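Local coordinates for proton-dependent oligopeptide transporter family protein (Xanthomonas campestris, PDB 6EI3) that probably couples proton movement to the transport of small peptides across the membrane, as a major facilitator superfamily carrier of the POT family, at residues Glu11-Phe16 and Met179-Ala184; Phe144-Asn149 and Leu338-Ile343; Leu364-Ser369 and Glu410-Ala415; Ile371-Val376 and Tyr403-Phe408. One frame throughout, in Å; residues are numbered along the deposited sequence.

All four contacts pack helix on helix through both halves of a major facilitator fold. Interaction 1, in the N-terminal half, joins helix 4-22 to helix 168-188. Interaction 2, whose centre lies about 19 Å from that of interaction 1, links helix 137-165 to helix 334-357, spanning the halves; because 144-149 comes between 11-16 and 179-184, the two cross along the chain. Interactions 3 and 4 follow, sharing helices 363-389 and 400-424; their centres are about 10 Å apart, and contact 4 lies nearer the hairpin turn. Interaction 2 touches all the others; the centre of interaction 1 lies about 31 Å from those of 3 and 4. All four border bound monoacylglycerol, 3 and 4 the same molecule.

Interaction 1 (Glu11-Phe16 and Met179-Ala184); sequences EACERF and MFIATA
Helices 4-22 and 168-188 pack antiparallel where Cys13 meets Ala182: the short axes lie 7.9 Å apart at 155°, and the two CA atoms approach to 5.1 Å. The sequence of 11-16 contains the ExxER motif of POT transporters (Glu11, Glu14, Arg15), which is linked in this family to proton coupling, and Cys13 sits between its two glutamates. The close spacing rests on small groups. Cys13 CB meets Ala182 CB at 3.6 Å, and the same methyl lies 3.7 Å from Glu14 N, so Ala182 packs against the backbone as well as a side chain. At the margin Cys13 SG touches Ile181 CG2 at 4.0 Å, beside a bound monoacylglycerol that reaches Ile181. On the other flank the chains of Glu14 and Met179 lie side by side and point the same way, with Glu14 CG 3.7 Å from Met179 SD. With CG trans to the backbone N (chi1 -178°) and a bend at chi2, the glutamate uses its aliphatic part for the helix contact while its carboxylate leads away to the motif's arginine. Tyr86 of helix 62-95 also bonds to OE2. Arg15 grips the carboxylate side-on with one nitrogen per oxygen: NE reaches Glu14 OE1 at 2.8 Å, and NH2 donates to the syn lone pair of Glu14 OE2 at 2.8 Å, nearly straight at 176°.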
# COMPACT_ATOMS: atom_id res chain seq x y z
N GLU A 11 15.83 8.34 -6.02
CA GLU A 11 14.58 8.36 -5.25
C GLU A 11 13.59 9.42 -5.78
O GLU A 11 12.40 9.12 -5.92
CB GLU A 11 14.87 8.57 -3.74
CG GLU A 11 13.64 8.69 -2.84
CD GLU A 11 12.81 7.43 -2.59
OE1 GLU A 11 13.17 6.35 -3.09
OE2 GLU A 11 11.80 7.54 -1.86
N ALA A 12 14.08 10.64 -6.05
CA ALA A 12 13.24 11.74 -6.54
C ALA A 12 12.63 11.43 -7.90
O ALA A 12 11.42 11.56 -8.05
CB ALA A 12 14.04 13.03 -6.60
N CYS A 13 13.45 10.96 -8.87
CA CYS A 13 12.94 10.65 -10.21
C CYS A 13 11.99 9.47 -10.22
O CYS A 13 10.95 9.57 -10.86
CB CYS A 13 14.08 10.46 -11.20
SG CYS A 13 15.13 11.92 -11.38
N GLU A 14 12.32 8.38 -9.48
CA GLU A 14 11.46 7.19 -9.42
C GLU A 14 10.10 7.50 -8.78
O GLU A 14 9.09 7.03 -9.26
CB GLU A 14 12.17 6.00 -8.72
CG GLU A 14 11.34 4.71 -8.67
CD GLU A 14 10.28 4.62 -7.59
OE1 GLU A 14 10.44 5.28 -6.55
OE2 GLU A 14 9.26 3.91 -7.79
N ARG A 15 10.07 8.28 -7.69
CA ARG A 15 8.82 8.60 -7.01
C ARG A 15 7.93 9.50 -7.87
O ARG A 15 6.73 9.29 -7.93
CB ARG A 15 9.05 9.21 -5.60
CG ARG A 15 9.60 8.21 -4.54
CD ARG A 15 8.57 7.22 -3.99
NE ARG A 15 8.37 6.11 -4.93
CZ ARG A 15 7.30 5.31 -4.98
NH1 ARG A 15 6.31 5.46 -4.10
NH2 ARG A 15 7.22 4.36 -5.90
N PHE A 16 8.53 10.51 -8.52
CA PHE A 16 7.76 11.41 -9.38
C PHE A 16 7.15 10.57 -10.53
O PHE A 16 5.97 10.73 -10.85
CB PHE A 16 8.64 12.55 -9.93
CG PHE A 16 7.86 13.61 -10.71
CD1 PHE A 16 7.44 13.37 -12.01
CD2 PHE A 16 7.57 14.84 -10.14
CE1 PHE A 16 6.73 14.35 -12.73
CE2 PHE A 16 6.87 15.82 -10.86
CZ PHE A 16 6.45 15.56 -12.15
N MET A 179 12.14 7.66 -15.17
CA MET A 179 12.53 6.35 -14.66
C MET A 179 13.85 5.94 -15.30
O MET A 179 14.71 5.37 -14.63
CB MET A 179 11.43 5.30 -14.92
CG MET A 179 11.59 4.03 -14.10
SD MET A 179 11.79 4.35 -12.31
CE MET A 179 13.15 3.23 -11.95
N PHE A 180 14.03 6.24 -16.60
CA PHE A 180 15.29 5.97 -17.27
C PHE A 180 16.39 6.79 -16.57
O PHE A 180 17.46 6.25 -16.27
CB PHE A 180 15.24 6.31 -18.78
CG PHE A 180 16.63 6.35 -19.39
CD1 PHE A 180 17.26 5.18 -19.79
CD2 PHE A 180 17.33 7.55 -19.49
CE1 PHE A 180 18.56 5.22 -20.32
CE2 PHE A 180 18.64 7.58 -19.98
CZ PHE A 180 19.24 6.41 -20.40
N ILE A 181 16.10 8.07 -16.28
CA ILE A 181 17.04 8.97 -15.59
C ILE A 181 17.30 8.48 -14.17
O ILE A 181 18.45 8.55 -13.74
CB ILE A 181 16.55 10.45 -15.60
CG1 ILE A 181 16.60 11.04 -17.05
CG2 ILE A 181 17.38 11.30 -14.61
CD1 ILE A 181 15.82 12.37 -17.22
N ALA A 182 16.25 8.00 -13.45
CA ALA A 182 16.39 7.46 -12.09
C ALA A 182 17.38 6.30 -12.09
O ALA A 182 18.26 6.24 -11.22
CB ALA A 182 15.04 6.98 -11.56
N THR A 183 17.23 5.37 -13.07
CA THR A 183 18.08 4.17 -13.20
C THR A 183 19.51 4.58 -13.57
O THR A 183 20.46 4.05 -12.97
CB THR A 183 17.46 3.19 -14.23
OG1 THR A 183 16.11 2.92 -13.86
CG2 THR A 183 18.24 1.87 -14.32
N ALA A 184 19.66 5.53 -14.52
CA ALA A 184 20.97 6.03 -14.95
C ALA A 184 21.71 6.68 -13.78
O ALA A 184 22.91 6.45 -13.62
CB ALA A 184 20.83 7.02 -16.11

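Interaction 2 (Phe144-Asn149 and Leu338-Ile343); sequences FYWIIN and LVMLLI. With 78M ((2S)-2,3-dihydroxypropyl(7Z)-pentadec-7-enoate), chain N.
A bound monoacylglycerol lies beside the contact of Met340 with Trp146: its C10 sits near the plane of the indole at the edge, and its C9 comes within 3.5 Å of Met340 O. The thioether sulfur approaches that indole edge too, Met340 SD standing 3.7 Å from Trp146 CZ3 and 73° off the normal of the six-membered ring, a Met-aromatic contact. From its other neighbour the sulfur receives Asn149 CB at 3.6 Å, the two chains sliding past each other in opposite directions. These helices, 137-165 and 334-357, belong to the N- and C-terminal halves of the major facilitator fold, so the contact lies across the interface between the halves. Their short axes stay 10.8 Å apart at 142°, and long side chains span the gap. Tyr145 CG is trans to its backbone N (chi1 166°), which carries the ring across until OH lies 3.5 Å from Ile343 CB. One water completes the crossing, 2.7 Å from Tyr145 OH and donating to Met340 O. Asn149 holds its own amide by ND2 to Tyr145 O at 2.8 Å, and OD1 bonds to Gln514, the last residue of the ENLYFQ remnant left by a TEV cleavage tag.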
# COMPACT_ATOMS: atom_id res chain seq x y z
N PHE A 144 13.63 12.28 2.10
CA PHE A 144 12.74 11.34 1.39
C PHE A 144 11.27 11.75 1.60
O PHE A 144 10.50 11.78 0.64
CB PHE A 144 12.98 9.88 1.82
CG PHE A 144 14.14 9.13 1.18
CD1 PHE A 144 15.20 9.81 0.58
CD2 PHE A 144 14.16 7.74 1.16
CE1 PHE A 144 16.25 9.12 -0.03
CE2 PHE A 144 15.22 7.05 0.56
CZ PHE A 144 16.26 7.75 -0.03
N TYR A 145 10.90 12.16 2.84
CA TYR A 145 9.54 12.63 3.14
C TYR A 145 9.15 13.81 2.24
O TYR A 145 8.08 13.78 1.63
CB TYR A 145 9.42 13.00 4.62
CG TYR A 145 8.18 13.80 4.97
CD1 TYR A 145 6.95 13.17 5.17
CD2 TYR A 145 8.25 15.17 5.18
CE1 TYR A 145 5.81 13.89 5.50
CE2 TYR A 145 7.11 15.91 5.51
CZ TYR A 145 5.90 15.26 5.67
OH TYR A 145 4.78 15.97 6.02
N TRP A 146 10.03 14.83 2.16
CA TRP A 146 9.77 16.01 1.33
C TRP A 146 9.77 15.67 -0.16
O TRP A 146 8.94 16.20 -0.91
CB TRP A 146 10.72 17.17 1.66
CG TRP A 146 10.58 17.67 3.07
CD1 TRP A 146 11.45 17.49 4.11
CD2 TRP A 146 9.48 18.44 3.60
NE1 TRP A 146 10.95 18.06 5.26
CE2 TRP A 146 9.75 18.66 4.97
CE3 TRP A 146 8.29 18.96 3.05
CZ2 TRP A 146 8.89 19.40 5.79
CZ3 TRP A 146 7.43 19.68 3.87
CH2 TRP A 146 7.74 19.90 5.22
N ILE A 147 10.68 14.78 -0.58
CA ILE A 147 10.83 14.32 -1.97
C ILE A 147 9.58 13.55 -2.44
O ILE A 147 9.09 13.78 -3.54
CB ILE A 147 12.14 13.51 -2.15
CG1 ILE A 147 13.37 14.45 -2.14
CG2 ILE A 147 12.09 12.67 -3.42
CD1 ILE A 147 14.71 13.76 -1.69
N ILE A 148 9.08 12.64 -1.61
CA ILE A 148 7.89 11.86 -1.93
C ILE A 148 6.69 12.79 -2.08
O ILE A 148 6.00 12.72 -3.10
CB ILE A 148 7.65 10.73 -0.89
CG1 ILE A 148 8.79 9.68 -0.96
CG2 ILE A 148 6.27 10.06 -1.13
CD1 ILE A 148 8.90 8.75 0.26
N ASN A 149 6.47 13.70 -1.12
CA ASN A 149 5.31 14.58 -1.15
C ASN A 149 5.36 15.64 -2.23
O ASN A 149 4.35 15.80 -2.92
CB ASN A 149 5.03 15.18 0.22
CG ASN A 149 4.48 14.11 1.16
OD1 ASN A 149 3.35 13.65 1.02
ND2 ASN A 149 5.31 13.62 2.04
N LEU A 338 -1.97 18.02 1.82
CA LEU A 338 -2.60 17.86 3.12
C LEU A 338 -1.73 17.04 4.09
O LEU A 338 -1.76 17.31 5.29
CB LEU A 338 -4.02 17.30 3.00
CG LEU A 338 -5.07 18.28 2.50
CD1 LEU A 338 -6.24 17.54 1.87
CD2 LEU A 338 -5.54 19.22 3.61
N VAL A 339 -0.93 16.10 3.59
CA VAL A 339 -0.01 15.34 4.45
C VAL A 339 1.01 16.38 5.02
O VAL A 339 1.28 16.39 6.23
CB VAL A 339 0.73 14.20 3.68
CG1 VAL A 339 1.92 13.67 4.50
CG2 VAL A 339 -0.22 13.06 3.31
N MET A 340 1.56 17.24 4.15
CA MET A 340 2.57 18.24 4.55
C MET A 340 2.02 19.27 5.50
O MET A 340 2.78 19.75 6.33
CB MET A 340 3.26 18.89 3.34
CG MET A 340 4.19 17.92 2.62
SD MET A 340 5.08 18.63 1.21
CE MET A 340 3.71 19.04 0.10
N LEU A 341 0.72 19.59 5.42
CA LEU A 341 0.10 20.53 6.35
C LEU A 341 -0.27 19.82 7.68
O LEU A 341 -0.04 20.38 8.75
CB LEU A 341 -1.17 21.16 5.75
CG LEU A 341 -1.00 22.18 4.61
CD1 LEU A 341 -2.34 22.58 4.03
CD2 LEU A 341 -0.26 23.43 5.08
N LEU A 342 -0.88 18.61 7.58
CA LEU A 342 -1.44 17.87 8.72
C LEU A 342 -0.42 17.12 9.57
O LEU A 342 -0.69 16.99 10.76
CB LEU A 342 -2.58 16.92 8.30
CG LEU A 342 -3.84 17.61 7.73
CD1 LEU A 342 -4.81 16.59 7.12
CD2 LEU A 342 -4.53 18.52 8.78
N ILE A 343 0.70 16.65 9.01
CA ILE A 343 1.76 16.03 9.83
C ILE A 343 2.21 17.08 10.91
O ILE A 343 2.02 16.80 12.09
CB ILE A 343 2.93 15.42 8.98
CG1 ILE A 343 2.54 14.05 8.32
CG2 ILE A 343 4.27 15.32 9.76
CD1 ILE A 343 2.43 12.83 9.21
O21 78M N . 1.98 26.08 8.04
C20 78M N . 2.52 26.74 9.18
C18 78M N . 3.71 27.58 8.81
O19 78M N . 4.77 26.75 8.31
C17 78M N . 4.21 28.45 9.94
O2 78M N . 4.78 27.56 10.93
C1 78M N . 6.06 27.72 11.28
O1 78M N . 6.79 28.57 10.82
C2 78M N . 6.48 26.72 12.31
C3 78M N . 6.98 25.40 11.73
C4 78M N . 5.85 24.46 11.31
C5 78M N . 6.29 23.16 10.65
C6 78M N . 6.74 23.27 9.19
C7 78M N . 5.64 23.56 8.22
C8 78M N . 5.10 22.70 7.37
C9 78M N . 4.01 22.99 6.39
C10 78M N . 4.42 22.60 4.97
C11 78M N . 3.44 23.04 3.89
C12 78M N . 3.87 22.67 2.48
C13 78M N . 3.03 23.29 1.37
C15 78M N . 2.42 25.38 0.07
C14 78M N . 3.38 24.74 1.05
O HOH W 1 5.17 18.50 6.74

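Interaction 3 (Leu364-Ser369 and Glu410-Ala415); sequences LRRMTS and EVLVSA. With 78M ((2S)-2,3-dihydroxypropyl(7Z)-pentadec-7-enoate), chain J.
Leu412 approaches helix 363-389 along its whole side chain. Its CB rests 3.4 Å from Arg366 O, and CG stays near the same carbonyl. At the tip the two branches part: CD1 reaches Ser369 CB at 4.1 Å, one turn further on, while CD2 lies 4.2 Å from Arg366 CB. Val413 continues the contact. With its CG1 between the backbone N and the carbonyl carbon (chi1 61°), CG2 stands opposite that N and touches Met367 CB at 3.8 Å, the two side chains crossing at about a right angle. Helices 363-389 and 400-424 are consecutive transmembrane helices of the C-terminal half of the major facilitator fold. Here their short axes come within 7.1 Å at 120°, and the CA atoms of Met367 and Val413 are just 4.1 Å apart, so backbone packs almost directly on backbone. The far side of segment 364-369 belongs to a monoacylglycerol: Ser369 OG lies 3.3 Å from its C7, at the double bond, although this hydroxyl bonds to Arg365 O. Arg366 sends its extended chain elsewhere, NE to Pro361 O and its guanidinium to a cation-pi contact with Tyr351. No hydrogen bond joins the two segments; Arg366 O and Leu412 O, 3.4 Å apart, are both acceptors, and Leu412 O takes Thr416 OG1 instead. Their union is therefore van der Waals packing, and the polar bonds of Ser369 OG, Arg366 NE and Leu412 O all go elsewhere.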
# COMPACT_ATOMS: atom_id res chain seq x y z
N LEU A 364 -2.57 3.64 19.38
CA LEU A 364 -3.76 2.84 19.07
C LEU A 364 -5.04 3.68 18.97
O LEU A 364 -5.91 3.35 18.17
CB LEU A 364 -3.91 1.66 20.05
CG LEU A 364 -2.90 0.51 19.86
CD1 LEU A 364 -3.05 -0.52 20.96
CD2 LEU A 364 -3.01 -0.15 18.45
N ARG A 365 -5.10 4.81 19.72
CA ARG A 365 -6.22 5.76 19.64
C ARG A 365 -6.16 6.50 18.32
O ARG A 365 -7.20 6.72 17.70
CB ARG A 365 -6.20 6.77 20.80
CG ARG A 365 -7.01 6.32 22.01
CD ARG A 365 -6.74 7.21 23.21
NE ARG A 365 -7.67 6.95 24.30
CZ ARG A 365 -7.67 7.61 25.45
NH1 ARG A 365 -6.80 8.58 25.67
NH2 ARG A 365 -8.55 7.30 26.39
N ARG A 366 -4.95 6.88 17.89
CA ARG A 366 -4.74 7.55 16.60
C ARG A 366 -5.19 6.62 15.48
O ARG A 366 -5.92 7.04 14.60
CB ARG A 366 -3.26 7.90 16.40
CG ARG A 366 -2.74 9.05 17.28
CD ARG A 366 -1.25 9.28 17.00
NE ARG A 366 -0.61 9.96 18.12
CZ ARG A 366 0.64 10.42 18.11
NH1 ARG A 366 1.40 10.26 17.03
NH2 ARG A 366 1.14 11.04 19.17
N MET A 367 -4.78 5.34 15.55
CA MET A 367 -5.12 4.37 14.52
C MET A 367 -6.62 4.11 14.40
O MET A 367 -7.15 4.18 13.30
CB MET A 367 -4.32 3.09 14.70
CG MET A 367 -2.83 3.28 14.38
SD MET A 367 -1.88 1.79 14.75
CE MET A 367 -2.24 0.81 13.27
N THR A 368 -7.32 3.91 15.55
CA THR A 368 -8.78 3.71 15.57
C THR A 368 -9.48 4.92 14.95
O THR A 368 -10.32 4.76 14.06
CB THR A 368 -9.26 3.50 17.04
OG1 THR A 368 -8.46 2.50 17.67
CG2 THR A 368 -10.74 3.12 17.13
N SER A 369 -9.09 6.15 15.40
CA SER A 369 -9.63 7.43 14.93
C SER A 369 -9.37 7.61 13.45
O SER A 369 -10.23 8.15 12.75
CB SER A 369 -9.02 8.59 15.71
OG SER A 369 -9.27 8.49 17.10
N GLU A 410 -5.39 9.22 7.12
CA GLU A 410 -4.09 8.69 6.71
C GLU A 410 -2.97 9.04 7.70
O GLU A 410 -2.26 8.15 8.14
CB GLU A 410 -3.71 9.19 5.31
CG GLU A 410 -2.32 8.75 4.87
CD GLU A 410 -1.73 9.43 3.66
OE1 GLU A 410 -2.32 10.41 3.15
OE2 GLU A 410 -0.66 8.97 3.21
N VAL A 411 -2.85 10.34 8.06
CA VAL A 411 -1.85 10.83 9.02
C VAL A 411 -2.04 10.15 10.40
O VAL A 411 -1.05 9.81 11.05
CB VAL A 411 -1.89 12.40 9.10
CG1 VAL A 411 -1.17 12.92 10.33
CG2 VAL A 411 -1.32 13.03 7.83
N LEU A 412 -3.30 9.88 10.78
CA LEU A 412 -3.63 9.22 12.05
C LEU A 412 -3.35 7.71 12.04
O LEU A 412 -2.90 7.18 13.06
CB LEU A 412 -5.10 9.46 12.43
CG LEU A 412 -5.51 10.85 12.91
CD1 LEU A 412 -7.04 10.96 12.97
CD2 LEU A 412 -4.94 11.15 14.30
N VAL A 413 -3.64 6.99 10.94
CA VAL A 413 -3.45 5.53 10.99
C VAL A 413 -2.19 5.06 10.22
O VAL A 413 -1.43 4.24 10.74
CB VAL A 413 -4.74 4.72 10.63
CG1 VAL A 413 -5.23 4.99 9.22
CG2 VAL A 413 -4.56 3.21 10.88
N SER A 414 -1.99 5.56 8.98
CA SER A 414 -0.89 5.14 8.12
C SER A 414 0.46 5.56 8.64
O SER A 414 1.35 4.71 8.72
CB SER A 414 -1.10 5.60 6.68
OG SER A 414 -0.13 5.00 5.84
N ALA A 415 0.62 6.84 9.06
CA ALA A 415 1.87 7.33 9.63
C ALA A 415 2.18 6.69 11.01
O ALA A 415 3.35 6.51 11.35
CB ALA A 415 1.84 8.84 9.74
O21 78M J . -6.04 1.95 27.86
C20 78M J . -5.97 1.39 26.56
C18 78M J . -7.15 1.82 25.72
O19 78M J . -8.37 1.46 26.37
C17 78M J . -7.11 1.23 24.33
O2 78M J . -8.27 1.72 23.63
C1 78M J . -8.10 2.14 22.36
O1 78M J . -7.04 2.22 21.81
C2 78M J . -9.42 2.49 21.73
C3 78M J . -9.36 3.74 20.86
C4 78M J . -10.70 4.41 20.65
C5 78M J . -10.55 5.82 20.09
C6 78M J . -11.87 6.47 19.68
C7 78M J . -11.68 7.92 19.32
C8 78M J . -12.43 8.68 18.53
C9 78M J . -13.68 8.30 17.79
C10 78M J . -13.46 8.08 16.29
C11 78M J . -13.41 9.36 15.43
C12 78M J . -14.76 9.96 15.05
C13 78M J . -15.63 9.09 14.16
C15 78M J . -17.97 8.54 13.39
C14 78M J . -17.05 9.58 13.98

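Interaction 4 (Ile371-Val376 and Tyr403-Phe408); sequences IAFSGV and YALLTF. With 78M ((2S)-2,3-dihydroxypropyl(7Z)-pentadec-7-enoate), chain J; 78M ((2S)-2,3-dihydroxypropyl(7Z)-pentadec-7-enoate), chain F.
Ile371 O is gripped twice, by Ser374 OG at 2.8 Å and by Gly375 N at 3.2 Å, and the first of these bonds sets the posture of a residue in the contact. Ser374 places its hydroxyl between its own N and carbonyl carbon (chi1 83°), folded back on its helix, so that the carbon side is what the neighbour meets: Ser374 CB packs on Leu406 CD1 at 3.8 Å. Leu406 in turn reaches there because its CG is trans to the backbone N. Helices 363-389 and 400-424 form an antiparallel transmembrane hairpin of the C-terminal half of the major facilitator fold; the short axes lie 7.5 Å apart at 165°, far closer to antiparallel than where the same helices meet at Leu412. Phe373 and Leu405 bury the largest areas. Phe408 turns its edge to one face of Phe373 in a T-shaped stack, planes at 86° and centroids 4.9 Å apart, and its CE2 comes to 3.7 Å from Phe373 CE2. Leu405 takes the rim of the same ring near its plane, CD2 standing 4.0 Å from Phe373 CD1; this branch also borders Val376 CG1. Two monoacylglycerols touch segment 371-376. The tail end of one arrives at the ring's edge, its C15 lying 3.8 Å from Phe373 CE1, while C11 of the other approaches Phe373 CE2 obliquely.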
# COMPACT_ATOMS: atom_id res chain seq x y z
N ILE A 371 -9.04 5.18 11.07
CA ILE A 371 -9.91 4.31 10.25
C ILE A 371 -11.30 4.94 10.19
O ILE A 371 -11.90 5.00 9.12
CB ILE A 371 -9.94 2.87 10.79
CG1 ILE A 371 -8.52 2.27 10.89
CG2 ILE A 371 -10.88 1.97 9.95
CD1 ILE A 371 -8.45 0.97 11.74
N ALA A 372 -11.79 5.44 11.34
CA ALA A 372 -13.09 6.10 11.47
C ALA A 372 -13.20 7.34 10.55
O ALA A 372 -14.19 7.47 9.83
CB ALA A 372 -13.33 6.47 12.92
N PHE A 373 -12.16 8.22 10.53
CA PHE A 373 -12.14 9.40 9.68
C PHE A 373 -12.14 9.07 8.19
O PHE A 373 -12.75 9.81 7.42
CB PHE A 373 -11.00 10.36 10.03
CG PHE A 373 -11.42 11.37 11.08
CD1 PHE A 373 -12.16 12.50 10.72
CD2 PHE A 373 -11.08 11.20 12.41
CE1 PHE A 373 -12.56 13.43 11.69
CE2 PHE A 373 -11.46 12.14 13.37
CZ PHE A 373 -12.20 13.24 13.01
N SER A 374 -11.52 7.94 7.79
CA SER A 374 -11.55 7.50 6.39
C SER A 374 -13.02 7.11 6.05
O SER A 374 -13.48 7.40 4.95
CB SER A 374 -10.55 6.37 6.13
OG SER A 374 -11.04 5.08 6.48
N GLY A 375 -13.74 6.57 7.02
CA GLY A 375 -15.17 6.26 6.89
C GLY A 375 -15.99 7.53 6.70
O GLY A 375 -16.84 7.59 5.80
N VAL A 376 -15.69 8.57 7.48
CA VAL A 376 -16.35 9.89 7.40
C VAL A 376 -16.10 10.52 6.02
O VAL A 376 -17.03 11.09 5.44
CB VAL A 376 -15.94 10.82 8.59
CG1 VAL A 376 -16.64 12.19 8.51
CG2 VAL A 376 -16.25 10.16 9.93
N TYR A 403 -11.09 14.80 0.64
CA TYR A 403 -9.63 14.73 0.64
C TYR A 403 -9.08 15.08 2.03
O TYR A 403 -8.19 14.40 2.53
CB TYR A 403 -8.98 15.64 -0.43
CG TYR A 403 -8.59 14.87 -1.67
CD1 TYR A 403 -7.44 14.09 -1.69
CD2 TYR A 403 -9.44 14.81 -2.77
CE1 TYR A 403 -7.13 13.28 -2.78
CE2 TYR A 403 -9.12 14.04 -3.89
CZ TYR A 403 -7.97 13.28 -3.89
OH TYR A 403 -7.66 12.51 -4.97
N ALA A 404 -9.63 16.14 2.66
CA ALA A 404 -9.20 16.60 3.99
C ALA A 404 -9.46 15.52 5.03
O ALA A 404 -8.56 15.19 5.81
CB ALA A 404 -9.93 17.89 4.37
N LEU A 405 -10.68 14.95 5.01
CA LEU A 405 -11.07 13.91 5.95
C LEU A 405 -10.21 12.67 5.80
O LEU A 405 -9.66 12.19 6.80
CB LEU A 405 -12.57 13.58 5.81
CG LEU A 405 -13.55 14.69 6.22
CD1 LEU A 405 -14.90 14.49 5.59
CD2 LEU A 405 -13.67 14.82 7.77
N LEU A 406 -10.04 12.20 4.54
CA LEU A 406 -9.24 10.99 4.25
C LEU A 406 -7.75 11.14 4.59
O LEU A 406 -7.16 10.20 5.11
CB LEU A 406 -9.44 10.53 2.79
CG LEU A 406 -8.62 9.30 2.33
CD1 LEU A 406 -9.06 8.00 3.05
CD2 LEU A 406 -8.68 9.15 0.83
N THR A 407 -7.15 12.31 4.26
CA THR A 407 -5.74 12.59 4.53
C THR A 407 -5.52 12.73 6.03
O THR A 407 -4.46 12.30 6.52
CB THR A 407 -5.22 13.76 3.70
OG1 THR A 407 -5.55 13.49 2.33
CG2 THR A 407 -3.70 13.92 3.83
N PHE A 408 -6.52 13.29 6.75
CA PHE A 408 -6.48 13.37 8.21
C PHE A 408 -6.44 11.93 8.75
O PHE A 408 -5.57 11.61 9.58
CB PHE A 408 -7.68 14.16 8.79
CG PHE A 408 -7.60 14.41 10.28
CD1 PHE A 408 -6.53 15.10 10.84
CD2 PHE A 408 -8.64 14.01 11.13
CE1 PHE A 408 -6.47 15.36 12.22
CE2 PHE A 408 -8.57 14.26 12.50
CZ PHE A 408 -7.50 14.93 13.04
O21 78M J . -6.04 1.95 27.86
C20 78M J . -5.97 1.39 26.56
C18 78M J . -7.15 1.82 25.72
O19 78M J . -8.37 1.46 26.37
C17 78M J . -7.11 1.23 24.33
O2 78M J . -8.27 1.72 23.63
C1 78M J . -8.10 2.14 22.36
O1 78M J . -7.04 2.22 21.81
C2 78M J . -9.42 2.49 21.73
C3 78M J . -9.36 3.74 20.86
C4 78M J . -10.70 4.41 20.65
C5 78M J . -10.55 5.82 20.09
C6 78M J . -11.87 6.47 19.68
C7 78M J . -11.68 7.92 19.32
C8 78M J . -12.43 8.68 18.53
C9 78M J . -13.68 8.30 17.79
C10 78M J . -13.46 8.08 16.29
C11 78M J . -13.41 9.36 15.43
C12 78M J . -14.76 9.96 15.05
C13 78M J . -15.63 9.09 14.16
C15 78M J . -17.97 8.54 13.39
C14 78M J . -17.05 9.58 13.98
O21 78M F . -26.03 21.01 -3.52
C20 78M F . -25.78 19.80 -2.82
C18 78M F . -25.52 20.07 -1.36
O19 78M F . -24.34 20.86 -1.19
C17 78M F . -25.46 18.81 -0.52
O2 78M F . -24.18 18.15 -0.68
C1 78M F . -23.28 18.28 0.30
O1 78M F . -23.33 19.13 1.15
C2 78M F . -22.21 17.23 0.21
C3 78M F . -21.11 17.38 1.25
C4 78M F . -20.96 16.17 2.16
C5 78M F . -21.64 16.28 3.52
C6 78M F . -21.61 14.98 4.32
C7 78M F . -20.86 15.08 5.61
C8 78M F . -19.57 14.87 5.79
C9 78M F . -18.81 14.97 7.08
C10 78M F . -18.72 16.39 7.63
C11 78M F . -18.44 16.47 9.13
C12 78M F . -16.97 16.39 9.52
C13 78M F . -16.74 16.16 11.00
C15 78M F . -15.09 15.93 12.89
C14 78M F . -15.28 16.19 11.41